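Local atomic coordinates of putative exported protein (Bordetella pertussis Tohama I, PDB entry 2PFY), a protein that binds pyroglutamic acid as an extracytoplasmic solute receptor and probably serves a tripartite ATP-independent periplasmic (TRAP) transporter. Residues E64-A69 / F205-F210; D74-I79 / S282-K287; V159-Q164 / T174-A179; Y198-Q203 / P264-L269. One frame throughout, in Å; residues are numbered along the deposited sequence.

Contact 1 is the core of the set: two antiparallel strands near the centre of the chain, joined by backbone hydrogen bonds and touching the pyroglutamic acid pocket. Contact 2 packs against it, with Phe77 meeting Phe210 and Val67, but lies further out and replaces strand pairing with a buried tryptophan and a salt bridge. Contacts 3 and 4 are partly buried and lie about 20 Å apart between centres; contact 3 rests on aliphatic packing alone and contact 4 on leucine, proline and tyrosine. Contacts 2 and 4 use opposite ends of helix 267-287. Contacts 1 and 4 adjoin in sequence, because strands 198-201 and 208-214 follow each other from the four-stranded sheet into the five-stranded one.

Contact 1 of 4, residues E64-A69 / F205-F210; sequences EVLVSA and FIPQSF
Val65 and Phe210 form an antiparallel hydrogen-bonded pair where strands 64-66 and 208-210 run against each other, their axes 4.6 Å apart at closest and 154° between their directions. Val65 N donates to Phe210 O at 2.9 Å, and Phe210 N returns a bond to Val65 O at 2.8 Å. Leu66 and Ser209 make the next, non-hydrogen-bonded pair; beyond it Val67 N, already in the 3-10 segment 67-69, still reaches Gln208 O at 2.9 Å. A water accepts from Ser68 N and donates to the same Gln208 O, giving that carbonyl a second donor. In the five-stranded sheet, 208-214 is βn, inserted antiparallel between 62-66 and 112-119 in the β2-β1-β3-βn-β4 order of type II periplasmic binding proteins. Leu66 and Pro207 both line the pyroglutamic acid pocket, and meet through Leu66 CD1 and Pro207 CB at 4.0 Å. Val65 and Phe210 share the sheet face opposite that of Leu66 and Ser209, with Val65 CG1 in the plane of the Phe210 ring, at its edge. Val67 CG2 lies over one face of that ring, 3.7 Å from the Phe210 centroid, in a CH-pi contact. Glu64 bends at chi2 (-84°), which brings OE2 back to Ser209 OG, the donor at 2.8 Å; the hydroxyl arrives on the anti side, 26° out of the carboxylate plane. Glu64 OE1 accepts from Glu9 N, so both oxygens of this buried carboxylate are held.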
loop_
_atom_site.group_PDB
_atom_site.type_symbol
_atom_site.label_atom_id
_atom_site.label_comp_id
_atom_site.label_asym_id
_atom_site.label_seq_id
_atom_site.Cartn_x
_atom_site.Cartn_y
_atom_site.Cartn_z
ATOM N N GLU A 64 2.241 -2.414 -10.650
ATOM C CA GLU A 64 1.653 -2.378 -9.344
ATOM C C GLU A 64 2.452 -1.435 -8.428
ATOM O O GLU A 64 3.694 -1.411 -8.457
ATOM C CB GLU A 64 1.549 -3.818 -8.775
ATOM C CG GLU A 64 0.902 -3.879 -7.387
ATOM C CD GLU A 64 1.908 -3.603 -6.276
ATOM O OE1 GLU A 64 3.074 -4.087 -6.401
ATOM O OE2 GLU A 64 1.546 -2.891 -5.306
ATOM N N VAL A 65 1.726 -0.631 -7.646
ATOM C CA VAL A 65 2.366 0.319 -6.712
ATOM C C VAL A 65 1.401 0.697 -5.584
ATOM O O VAL A 65 0.164 0.648 -5.738
ATOM C CB VAL A 65 2.947 1.600 -7.464
ATOM C CG1 VAL A 65 1.826 2.461 -8.062
ATOM C CG2 VAL A 65 3.884 2.462 -6.577
ATOM N N LEU A 66 1.993 1.050 -4.445
ATOM C CA LEU A 66 1.284 1.612 -3.313
ATOM C C LEU A 66 0.580 2.876 -3.799
ATOM O O LEU A 66 1.232 3.778 -4.355
ATOM C CB LEU A 66 2.310 1.974 -2.219
ATOM C CG LEU A 66 1.757 2.493 -0.890
ATOM C CD1 LEU A 66 1.091 1.335 -0.110
ATOM C CD2 LEU A 66 2.858 3.179 -0.056
ATOM N N VAL A 67 -0.733 2.947 -3.585
ATOM C CA VAL A 67 -1.551 4.100 -4.021
ATOM C C VAL A 67 -0.987 5.412 -3.459
ATOM O O VAL A 67 -0.742 6.391 -4.213
ATOM C CB VAL A 67 -3.066 3.919 -3.602
ATOM C CG1 VAL A 67 -3.877 5.213 -3.866
ATOM C CG2 VAL A 67 -3.684 2.717 -4.316
ATOM N N SER A 68 -0.722 5.413 -2.145
ATOM C CA SER A 68 -0.211 6.595 -1.461
ATOM C C SER A 68 1.205 7.014 -1.882
ATOM O O SER A 68 1.695 8.058 -1.444
ATOM C CB SER A 68 -0.308 6.400 0.062
ATOM O OG SER A 68 0.410 5.231 0.440
ATOM N N ALA A 69 1.866 6.235 -2.749
ATOM C CA ALA A 69 3.110 6.700 -3.384
ATOM C C ALA A 69 2.862 7.930 -4.288
ATOM O O ALA A 69 3.798 8.667 -4.603
ATOM C CB ALA A 69 3.794 5.582 -4.182
ATOM N N PHE A 205 -3.772 2.365 9.891
ATOM C CA PHE A 205 -4.535 2.548 8.680
ATOM C C PHE A 205 -4.386 1.331 7.779
ATOM O O PHE A 205 -3.654 0.365 8.086
ATOM C CB PHE A 205 -4.119 3.853 7.943
ATOM C CG PHE A 205 -2.663 3.931 7.613
ATOM C CD1 PHE A 205 -2.176 3.459 6.374
ATOM C CD2 PHE A 205 -1.756 4.413 8.550
ATOM C CE1 PHE A 205 -0.816 3.512 6.061
ATOM C CE2 PHE A 205 -0.357 4.449 8.248
ATOM C CZ PHE A 205 0.099 4.020 7.014
ATOM N N ILE A 206 -5.133 1.332 6.688
ATOM C CA ILE A 206 -4.981 0.238 5.759
ATOM C C ILE A 206 -4.722 0.775 4.321
ATOM O O ILE A 206 -5.666 1.191 3.616
ATOM C CB ILE A 206 -6.032 -0.970 5.943
ATOM C CG1 ILE A 206 -6.853 -1.241 4.721
ATOM C CG2 ILE A 206 -6.813 -1.054 7.295
ATOM C CD1 ILE A 206 -6.113 -1.993 3.788
ATOM N N PRO A 207 -3.426 0.798 3.919
ATOM C CA PRO A 207 -3.072 1.463 2.669
ATOM C C PRO A 207 -3.366 0.526 1.507
ATOM O O PRO A 207 -3.271 -0.704 1.640
ATOM C CB PRO A 207 -1.580 1.772 2.837
ATOM C CG PRO A 207 -1.061 0.571 3.743
ATOM C CD PRO A 207 -2.251 0.200 4.607
ATOM N N GLN A 208 -3.811 1.103 0.403
ATOM C CA GLN A 208 -4.148 0.332 -0.791
ATOM C C GLN A 208 -2.963 0.249 -1.722
ATOM O O GLN A 208 -2.091 1.103 -1.732
ATOM C CB GLN A 208 -5.286 0.980 -1.553
ATOM C CG GLN A 208 -6.555 1.198 -0.738
ATOM C CD GLN A 208 -7.152 -0.082 -0.184
ATOM O OE1 GLN A 208 -7.159 -1.113 -0.828
ATOM N NE2 GLN A 208 -7.692 -0.000 1.005
ATOM N N SER A 209 -2.970 -0.798 -2.528
ATOM C CA SER A 209 -2.035 -0.931 -3.624
ATOM C C SER A 209 -2.877 -0.959 -4.907
ATOM O O SER A 209 -4.005 -1.453 -4.894
ATOM C CB SER A 209 -1.268 -2.221 -3.372
ATOM O OG SER A 209 -1.133 -2.976 -4.529
ATOM N N PHE A 210 -2.392 -0.412 -6.007
ATOM C CA PHE A 210 -3.148 -0.591 -7.264
ATOM C C PHE A 210 -2.323 -0.957 -8.477
ATOM O O PHE A 210 -1.088 -0.845 -8.464
ATOM C CB PHE A 210 -4.192 0.557 -7.575
ATOM C CG PHE A 210 -3.606 1.952 -7.779
ATOM C CD1 PHE A 210 -4.477 3.049 -7.844
ATOM C CD2 PHE A 210 -2.213 2.197 -7.843
ATOM C CE1 PHE A 210 -3.996 4.388 -8.010
ATOM C CE2 PHE A 210 -1.724 3.509 -8.010
ATOM C CZ PHE A 210 -2.629 4.623 -8.080
HETATM O O HOH W 1 -1.593 3.506 -0.304
#

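Contact 2 of 4, residues D74-I79 / S282-K287; sequences DPLFEI and SDWSKK
Ile79 lays CD1 over the centre of the six-membered ring of Trp284, 3.5 Å from the centroid, in a CH-pi contact. The residues after an Asx turn, a 3-10 segment beginning at Pro75, dock against the last turns of helix 267-287. In that turn Asp74 OD1 accepts from Leu76 N at 3.2 Å, while Asp74 OD2 bridges to Arg106 of helix 89-108. Trp284 CG stands opposite its own backbone N (chi1 -180°), which carries the indole straight out toward the 3-10 segment. Its NE1 donates to Pro75 O at 2.8 Å; the oxygen lies near the ring plane, but the N-H comes in 59° above the carbonyl plane. Glu78 N reaches Pro75 O from the opposite face, so this carbonyl is gripped by two donors. Leu76 CD2 adds an apolar touch at Trp284 CZ2, 3.9 Å away, and Leu296 of helix 290-300 also packs against the indole. At the more exposed margin, the extended chain of Lys287 crosses that of Glu78 at about a right angle. Lys287 CE passes 4.0 Å from Pro75 CB, and NZ closes a salt bridge to Glu78 OE2 at 2.8 Å, approaching on the syn side, 31° out of the carboxylate plane.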
loop_
_atom_site.group_PDB
_atom_site.type_symbol
_atom_site.label_atom_id
_atom_site.label_comp_id
_atom_site.label_asym_id
_atom_site.label_seq_id
_atom_site.Cartn_x
_atom_site.Cartn_y
_atom_site.Cartn_z
ATOM N N ASP A 74 -0.684 14.369 -5.491
ATOM C CA ASP A 74 -2.124 14.571 -5.463
ATOM C C ASP A 74 -2.689 13.944 -4.198
ATOM O O ASP A 74 -2.661 12.725 -4.058
ATOM C CB ASP A 74 -2.777 13.990 -6.730
ATOM C CG ASP A 74 -4.286 14.200 -6.775
ATOM O OD1 ASP A 74 -4.895 14.437 -5.715
ATOM O OD2 ASP A 74 -4.878 14.124 -7.877
ATOM N N PRO A 75 -3.242 14.781 -3.287
ATOM C CA PRO A 75 -3.633 14.363 -1.935
ATOM C C PRO A 75 -4.685 13.267 -1.866
ATOM O O PRO A 75 -4.727 12.534 -0.891
ATOM C CB PRO A 75 -4.211 15.653 -1.314
ATOM C CG PRO A 75 -3.667 16.766 -2.137
ATOM C CD PRO A 75 -3.529 16.217 -3.519
ATOM N N LEU A 76 -5.542 13.167 -2.872
ATOM C CA LEU A 76 -6.576 12.144 -2.861
ATOM C C LEU A 76 -5.955 10.730 -2.807
ATOM O O LEU A 76 -6.642 9.769 -2.434
ATOM C CB LEU A 76 -7.488 12.253 -4.093
ATOM C CG LEU A 76 -8.198 13.605 -4.325
ATOM C CD1 LEU A 76 -9.049 13.607 -5.631
ATOM C CD2 LEU A 76 -9.045 14.003 -3.119
ATOM N N PHE A 77 -4.685 10.624 -3.204
ATOM C CA PHE A 77 -4.009 9.301 -3.297
ATOM C C PHE A 77 -3.457 8.813 -1.933
ATOM O O PHE A 77 -2.964 7.677 -1.807
ATOM C CB PHE A 77 -2.912 9.324 -4.376
ATOM C CG PHE A 77 -3.452 9.312 -5.806
ATOM C CD1 PHE A 77 -3.539 8.130 -6.513
ATOM C CD2 PHE A 77 -3.880 10.497 -6.433
ATOM C CE1 PHE A 77 -4.041 8.094 -7.827
ATOM C CE2 PHE A 77 -4.393 10.470 -7.747
ATOM C CZ PHE A 77 -4.462 9.269 -8.444
ATOM N N GLU A 78 -3.549 9.657 -0.906
ATOM C CA GLU A 78 -3.088 9.240 0.435
ATOM C C GLU A 78 -4.148 9.296 1.542
ATOM O O GLU A 78 -3.812 9.223 2.741
ATOM C CB GLU A 78 -1.824 10.014 0.850
ATOM C CG GLU A 78 -2.094 11.498 1.077
ATOM C CD GLU A 78 -0.855 12.307 1.399
ATOM O OE1 GLU A 78 0.268 11.948 0.966
ATOM O OE2 GLU A 78 -1.024 13.336 2.082
ATOM N N ILE A 79 -5.419 9.407 1.173
ATOM C CA ILE A 79 -6.468 9.348 2.190
ATOM C C ILE A 79 -6.487 7.998 2.934
ATOM O O ILE A 79 -6.932 7.926 4.074
ATOM C CB ILE A 79 -7.909 9.740 1.632
ATOM C CG1 ILE A 79 -8.914 10.011 2.753
ATOM C CG2 ILE A 79 -8.493 8.671 0.713
ATOM C CD1 ILE A 79 -8.556 11.140 3.711
ATOM N N SER A 282 -7.361 16.859 9.200
ATOM C CA SER A 282 -7.555 18.303 9.116
ATOM C C SER A 282 -6.560 18.887 8.100
ATOM O O SER A 282 -6.973 19.570 7.151
ATOM C CB SER A 282 -7.458 18.944 10.522
ATOM O OG SER A 282 -7.096 20.319 10.481
ATOM N N ASP A 283 -5.271 18.601 8.292
ATOM C CA ASP A 283 -4.202 18.964 7.355
ATOM C C ASP A 283 -4.551 18.527 5.936
ATOM O O ASP A 283 -4.310 19.268 4.971
ATOM C CB ASP A 283 -2.892 18.259 7.741
ATOM C CG ASP A 283 -2.147 18.946 8.876
ATOM O OD1 ASP A 283 -2.505 20.088 9.200
ATOM O OD2 ASP A 283 -1.189 18.343 9.431
ATOM N N TRP A 284 -5.111 17.314 5.820
ATOM C CA TRP A 284 -5.448 16.722 4.530
ATOM C C TRP A 284 -6.602 17.478 3.872
ATOM O O TRP A 284 -6.527 17.812 2.688
ATOM C CB TRP A 284 -5.809 15.239 4.678
ATOM C CG TRP A 284 -6.164 14.559 3.366
ATOM C CD1 TRP A 284 -5.300 13.910 2.520
ATOM C CD2 TRP A 284 -7.466 14.442 2.772
ATOM N NE1 TRP A 284 -5.982 13.402 1.440
ATOM C CE2 TRP A 284 -7.311 13.708 1.564
ATOM C CE3 TRP A 284 -8.751 14.873 3.144
ATOM C CZ2 TRP A 284 -8.384 13.406 0.725
ATOM C CZ3 TRP A 284 -9.826 14.568 2.305
ATOM C CH2 TRP A 284 -9.633 13.842 1.105
ATOM N N SER A 285 -7.662 17.719 4.643
ATOM C CA SER A 285 -8.850 18.455 4.181
ATOM C C SER A 285 -8.528 19.838 3.635
ATOM O O SER A 285 -9.141 20.279 2.659
ATOM C CB SER A 285 -9.865 18.588 5.316
ATOM O OG SER A 285 -10.648 17.415 5.442
ATOM N N LYS A 286 -7.569 20.517 4.266
ATOM C CA LYS A 286 -7.119 21.831 3.813
ATOM C C LYS A 286 -6.510 21.774 2.403
ATOM O O LYS A 286 -6.844 22.606 1.551
ATOM C CB LYS A 286 -6.129 22.458 4.814
ATOM C CG LYS A 286 -6.752 22.858 6.165
ATOM C CD LYS A 286 -5.692 23.354 7.173
ATOM C CE LYS A 286 -6.313 23.662 8.541
ATOM N NZ LYS A 286 -5.291 23.973 9.608
ATOM N N LYS A 287 -5.643 20.784 2.151
ATOM C CA LYS A 287 -4.910 20.708 0.879
ATOM C C LYS A 287 -5.667 19.932 -0.210
ATOM O O LYS A 287 -5.352 20.020 -1.391
ATOM C CB LYS A 287 -3.474 20.179 1.083
ATOM C CG LYS A 287 -3.387 18.727 1.608
ATOM C CD LYS A 287 -1.972 18.158 1.548
ATOM C CE LYS A 287 -2.012 16.641 1.823
ATOM N NZ LYS A 287 -0.656 16.085 2.055
#

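Contact 3 of 4, residues V159-Q164 / T174-A179; sequences VPTTVQ and TGVIDA
Thr161 faces the 174-179 segment, and each atom of its side chain has a separate partner. CB rests on Ile177 CG2 at 3.8 Å. CG2 continues outward to Val176 CG1, also 3.8 Å from it. OG1 (chi1 -43°) turns back along its own strand and donates to Val159 O at 3.1 Å, arriving 41° above the carbonyl plane; the hydroxyl is thus occupied within its own segment, and CB and the methyl do the packing. Two residues further on, Val163 repeats the approach: its CG2 meets Ile177 CG2 tip to tip at 3.9 Å, with Val176 CG1 more distant. Ile177 CG2 thus touches both Thr161 and Val163, and the contact is wholly apolar. A Schellman motif at Gly175, with positive phi, ends helix 168-173 and turns the chain so that Val176 and Ile177 point toward the strand. Val163 O accepts from Arg143 NE, a bond that probably helps position this residue of the pyroglutamic acid pocket. Parallel strands 141-144 and 159-162 are joined through helix 147-155 as a beta-alpha-beta crossover. Pro160 and Thr162 pack on that helix, whereas Thr161, and Val163 just past the strand's end, face the other way, where Ala171 of helix 168-173 touches both Val163 and Ile177, and Ile177 also touches Arg143 of strand 141-144.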
loop_
_atom_site.group_PDB
_atom_site.type_symbol
_atom_site.label_atom_id
_atom_site.label_comp_id
_atom_site.label_asym_id
_atom_site.label_seq_id
_atom_site.Cartn_x
_atom_site.Cartn_y
_atom_site.Cartn_z
ATOM N N VAL A 159 12.304 10.501 14.004
ATOM C CA VAL A 159 13.046 11.087 12.886
ATOM C C VAL A 159 12.753 10.212 11.641
ATOM O O VAL A 159 13.254 9.104 11.525
ATOM C CB VAL A 159 14.556 11.214 13.190
ATOM C CG1 VAL A 159 15.328 11.733 11.968
ATOM C CG2 VAL A 159 14.791 12.150 14.443
ATOM N N PRO A 160 11.892 10.708 10.742
ATOM C CA PRO A 160 11.520 9.883 9.592
ATOM C C PRO A 160 12.700 9.621 8.675
ATOM O O PRO A 160 13.527 10.503 8.434
ATOM C CB PRO A 160 10.410 10.672 8.906
ATOM C CG PRO A 160 10.308 11.983 9.619
ATOM C CD PRO A 160 11.237 12.021 10.762
ATOM N N THR A 161 12.796 8.381 8.209
ATOM C CA THR A 161 13.854 7.961 7.333
ATOM C C THR A 161 13.178 7.075 6.266
ATOM O O THR A 161 12.642 5.999 6.575
ATOM C CB THR A 161 14.960 7.209 8.132
ATOM O OG1 THR A 161 15.231 7.907 9.387
ATOM C CG2 THR A 161 16.212 7.132 7.327
ATOM N N THR A 162 13.157 7.564 5.031
ATOM C CA THR A 162 12.479 6.863 3.930
ATOM C C THR A 162 13.277 5.634 3.541
ATOM O O THR A 162 14.454 5.735 3.184
ATOM C CB THR A 162 12.278 7.791 2.696
ATOM O OG1 THR A 162 11.437 8.872 3.078
ATOM C CG2 THR A 162 11.607 7.040 1.515
ATOM N N VAL A 163 12.649 4.465 3.623
ATOM C CA VAL A 163 13.311 3.235 3.191
ATOM C C VAL A 163 12.278 2.420 2.428
ATOM O O VAL A 163 11.191 2.157 2.948
ATOM C CB VAL A 163 13.877 2.401 4.388
ATOM C CG1 VAL A 163 14.555 1.128 3.885
ATOM C CG2 VAL A 163 14.896 3.216 5.215
ATOM N N GLN A 164 12.604 2.038 1.195
ATOM C CA GLN A 164 11.647 1.298 0.391
ATOM C C GLN A 164 11.679 -0.144 0.883
ATOM O O GLN A 164 12.682 -0.572 1.484
ATOM C CB GLN A 164 11.986 1.406 -1.111
ATOM C CG GLN A 164 11.879 2.855 -1.720
ATOM C CD GLN A 164 10.553 3.527 -1.445
ATOM O OE1 GLN A 164 9.505 2.863 -1.363
ATOM N NE2 GLN A 164 10.578 4.859 -1.295
ATOM N N THR A 174 22.316 -1.921 9.373
ATOM C CA THR A 174 23.350 -0.890 9.420
ATOM C C THR A 174 22.939 0.244 10.354
ATOM O O THR A 174 23.644 1.243 10.455
ATOM C CB THR A 174 23.619 -0.330 8.004
ATOM O OG1 THR A 174 22.415 0.273 7.513
ATOM C CG2 THR A 174 24.040 -1.455 7.062
ATOM N N GLY A 175 21.792 0.100 11.014
ATOM C CA GLY A 175 21.322 1.081 11.987
ATOM C C GLY A 175 20.721 2.332 11.395
ATOM O O GLY A 175 20.553 3.337 12.086
ATOM N N VAL A 176 20.371 2.291 10.118
ATOM C CA VAL A 176 19.753 3.432 9.496
ATOM C C VAL A 176 18.383 3.629 10.089
ATOM O O VAL A 176 17.925 4.757 10.222
ATOM C CB VAL A 176 19.696 3.297 7.928
ATOM C CG1 VAL A 176 18.675 4.281 7.311
ATOM C CG2 VAL A 176 21.104 3.513 7.334
ATOM N N ILE A 177 17.721 2.537 10.460
ATOM C CA ILE A 177 16.422 2.647 11.102
ATOM C C ILE A 177 16.389 1.728 12.323
ATOM O O ILE A 177 17.074 0.716 12.361
ATOM C CB ILE A 177 15.228 2.354 10.134
ATOM C CG1 ILE A 177 15.349 0.949 9.514
ATOM C CG2 ILE A 177 15.089 3.501 9.075
ATOM C CD1 ILE A 177 14.112 0.478 8.682
ATOM N N ASP A 178 15.561 2.074 13.303
ATOM C CA ASP A 178 15.472 1.272 14.527
ATOM C C ASP A 178 14.050 0.809 14.830
ATOM O O ASP A 178 13.860 -0.014 15.729
ATOM C CB ASP A 178 15.994 2.070 15.719
ATOM C CG ASP A 178 17.496 2.315 15.665
ATOM O OD1 ASP A 178 18.292 1.365 15.721
ATOM O OD2 ASP A 178 17.884 3.488 15.585
ATOM N N ALA A 179 13.065 1.340 14.100
ATOM C CA ALA A 179 11.638 1.024 14.288
ATOM C C ALA A 179 10.862 1.264 12.979
ATOM O O ALA A 179 11.306 2.013 12.105
ATOM C CB ALA A 179 11.016 1.891 15.426
#

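Contact 4 of 4, residues Y198-Q203 / P264-L269; sequences YYYDAQ and PLPPQL
Leu265 and Ala202 make the closely packed part of this contact. Leu265 CD1 rests on Ala202 CB at 3.9 Å, and its other methyl, CD2, lies 3.8 Å from Ala202 O. The leucine's chi1 of -179° turns CG away from its own N and spreads both branches over the alanine, while its CB passes 3.9 Å from Asp201 O. The second close patch lies along the CD1 side of the Tyr200 ring. Pro264 O lies at the ring edge, near its plane, 3.8 Å from Tyr200 CD1, and the same carbon meets Pro266 CD at 3.8 Å; Pro266 crosses the Tyr200 side chain at about a right angle. Tyr200 OH is bonded beyond the contact to Val131 N, which anchors the far end of the ring. The looser side is at Asp201 and Pro264: Pro264 is exposed, and the nearest atoms, Asp201 N and Pro264 C, are 4.4 Å apart. Asp201 is the centre of an inverse gamma turn, closed by a weak bond from Ala202 N to Tyr200 O, and its OD2 forms a salt bridge with Arg249. The chain leaves strand 261-264, packs past Tyr200 and enters helix 267-287, with Pro266 at its N-cap position. Strand 261-264 is an outer strand of the four-stranded sheet, parallel to 198-201, which has antiparallel 124-127 on its other side; Tyr199 packs against helix 223-257, while Tyr200 touches Thr127 of strand 124-127.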
loop_
_atom_site.group_PDB
_atom_site.type_symbol
_atom_site.label_atom_id
_atom_site.label_comp_id
_atom_site.label_asym_id
_atom_site.label_seq_id
_atom_site.Cartn_x
_atom_site.Cartn_y
_atom_site.Cartn_z
ATOM N N TYR A 198 9.393 -6.493 18.963
ATOM C CA TYR A 198 8.012 -6.210 19.401
ATOM C C TYR A 198 7.155 -5.776 18.232
ATOM O O TYR A 198 7.581 -4.944 17.456
ATOM C CB TYR A 198 8.004 -5.085 20.460
ATOM C CG TYR A 198 8.768 -5.504 21.685
ATOM C CD1 TYR A 198 8.127 -6.140 22.750
ATOM C CD2 TYR A 198 10.143 -5.337 21.751
ATOM C CE1 TYR A 198 8.850 -6.567 23.869
ATOM C CE2 TYR A 198 10.876 -5.757 22.886
ATOM C CZ TYR A 198 10.224 -6.370 23.924
ATOM O OH TYR A 198 10.972 -6.776 25.040
ATOM N N TYR A 199 5.947 -6.325 18.137
ATOM C CA TYR A 199 4.962 -5.872 17.151
ATOM C C TYR A 199 3.723 -5.434 17.909
ATOM O O TYR A 199 3.231 -6.175 18.769
ATOM C CB TYR A 199 4.631 -7.020 16.157
ATOM C CG TYR A 199 3.458 -6.698 15.277
ATOM C CD1 TYR A 199 3.618 -5.868 14.161
ATOM C CD2 TYR A 199 2.173 -7.200 15.560
ATOM C CE1 TYR A 199 2.537 -5.560 13.338
ATOM C CE2 TYR A 199 1.082 -6.866 14.748
ATOM C CZ TYR A 199 1.289 -6.051 13.634
ATOM O OH TYR A 199 0.225 -5.703 12.824
ATOM N N TYR A 200 3.220 -4.241 17.619
ATOM C CA TYR A 200 2.018 -3.724 18.251
ATOM C C TYR A 200 0.965 -3.642 17.156
ATOM O O TYR A 200 1.206 -2.997 16.122
ATOM C CB TYR A 200 2.267 -2.315 18.903
ATOM C CG TYR A 200 3.328 -2.390 20.000
ATOM C CD1 TYR A 200 2.977 -2.749 21.309
ATOM C CD2 TYR A 200 4.685 -2.212 19.701
ATOM C CE1 TYR A 200 3.950 -2.894 22.288
ATOM C CE2 TYR A 200 5.646 -2.351 20.651
ATOM C CZ TYR A 200 5.279 -2.682 21.951
ATOM O OH TYR A 200 6.260 -2.825 22.901
ATOM N N ASP A 201 -0.182 -4.286 17.398
ATOM C CA ASP A 201 -1.279 -4.412 16.439
ATOM C C ASP A 201 -2.045 -3.078 16.424
ATOM O O ASP A 201 -3.165 -2.973 16.932
ATOM C CB ASP A 201 -2.173 -5.611 16.861
ATOM C CG ASP A 201 -3.283 -5.949 15.833
ATOM O OD1 ASP A 201 -3.396 -5.265 14.791
ATOM O OD2 ASP A 201 -4.054 -6.923 16.066
ATOM N N ALA A 202 -1.402 -2.044 15.873
ATOM C CA ALA A 202 -1.940 -0.690 15.907
ATOM C C ALA A 202 -3.177 -0.480 15.035
ATOM O O ALA A 202 -4.028 0.346 15.353
ATOM C CB ALA A 202 -0.861 0.316 15.521
ATOM N N GLN A 203 -3.275 -1.229 13.935
ATOM C CA GLN A 203 -4.211 -0.918 12.849
ATOM C C GLN A 203 -4.271 0.589 12.570
ATOM O O GLN A 203 -5.366 1.171 12.517
ATOM C CB GLN A 203 -5.627 -1.450 13.174
ATOM C CG GLN A 203 -5.712 -2.975 13.337
ATOM C CD GLN A 203 -7.137 -3.486 13.523
ATOM O OE1 GLN A 203 -8.071 -3.128 12.762
ATOM N NE2 GLN A 203 -7.314 -4.339 14.524
ATOM N N PRO A 264 -1.362 -6.016 21.754
ATOM C CA PRO A 264 -2.346 -5.055 21.289
ATOM C C PRO A 264 -1.761 -3.646 21.402
ATOM O O PRO A 264 -0.669 -3.451 21.926
ATOM C CB PRO A 264 -3.528 -5.213 22.272
ATOM C CG PRO A 264 -3.194 -6.356 23.141
ATOM C CD PRO A 264 -1.744 -6.640 23.042
ATOM N N LEU A 265 -2.493 -2.679 20.897
ATOM C CA LEU A 265 -2.036 -1.315 20.892
ATOM C C LEU A 265 -2.169 -0.776 22.338
ATOM O O LEU A 265 -3.258 -0.848 22.925
ATOM C CB LEU A 265 -2.911 -0.497 19.920
ATOM C CG LEU A 265 -2.544 0.987 19.769
ATOM C CD1 LEU A 265 -1.099 1.121 19.308
ATOM C CD2 LEU A 265 -3.481 1.710 18.828
ATOM N N PRO A 266 -1.066 -0.263 22.912
ATOM C CA PRO A 266 -1.139 0.315 24.281
ATOM C C PRO A 266 -2.031 1.583 24.352
ATOM O O PRO A 266 -2.095 2.348 23.378
ATOM C CB PRO A 266 0.324 0.664 24.594
ATOM C CG PRO A 266 1.153 -0.091 23.631
ATOM C CD PRO A 266 0.311 -0.214 22.375
ATOM N N PRO A 267 -2.737 1.798 25.490
ATOM C CA PRO A 267 -3.755 2.864 25.503
ATOM C C PRO A 267 -3.240 4.287 25.342
ATOM O O PRO A 267 -3.916 5.094 24.717
ATOM C CB PRO A 267 -4.456 2.678 26.843
ATOM C CG PRO A 267 -3.409 2.002 27.726
ATOM C CD PRO A 267 -2.673 1.077 26.779
ATOM N N GLN A 268 -2.060 4.602 25.876
ATOM C CA GLN A 268 -1.510 5.942 25.666
ATOM C C GLN A 268 -1.130 6.126 24.192
ATOM O O GLN A 268 -1.489 7.117 23.582
ATOM C CB GLN A 268 -0.306 6.185 26.579
ATOM C CG GLN A 268 0.300 7.593 26.458
ATOM C CD GLN A 268 -0.589 8.687 27.017
ATOM O OE1 GLN A 268 -1.521 8.429 27.778
ATOM N NE2 GLN A 268 -0.292 9.918 26.646
ATOM N N LEU A 269 -0.429 5.150 23.614
ATOM C CA LEU A 269 -0.157 5.184 22.178
ATOM C C LEU A 269 -1.483 5.303 21.395
ATOM O O LEU A 269 -1.592 6.117 20.478
ATOM C CB LEU A 269 0.670 3.955 21.741
ATOM C CG LEU A 269 1.376 4.099 20.384
ATOM C CD1 LEU A 269 2.391 5.257 20.379
ATOM C CD2 LEU A 269 2.047 2.789 19.976
#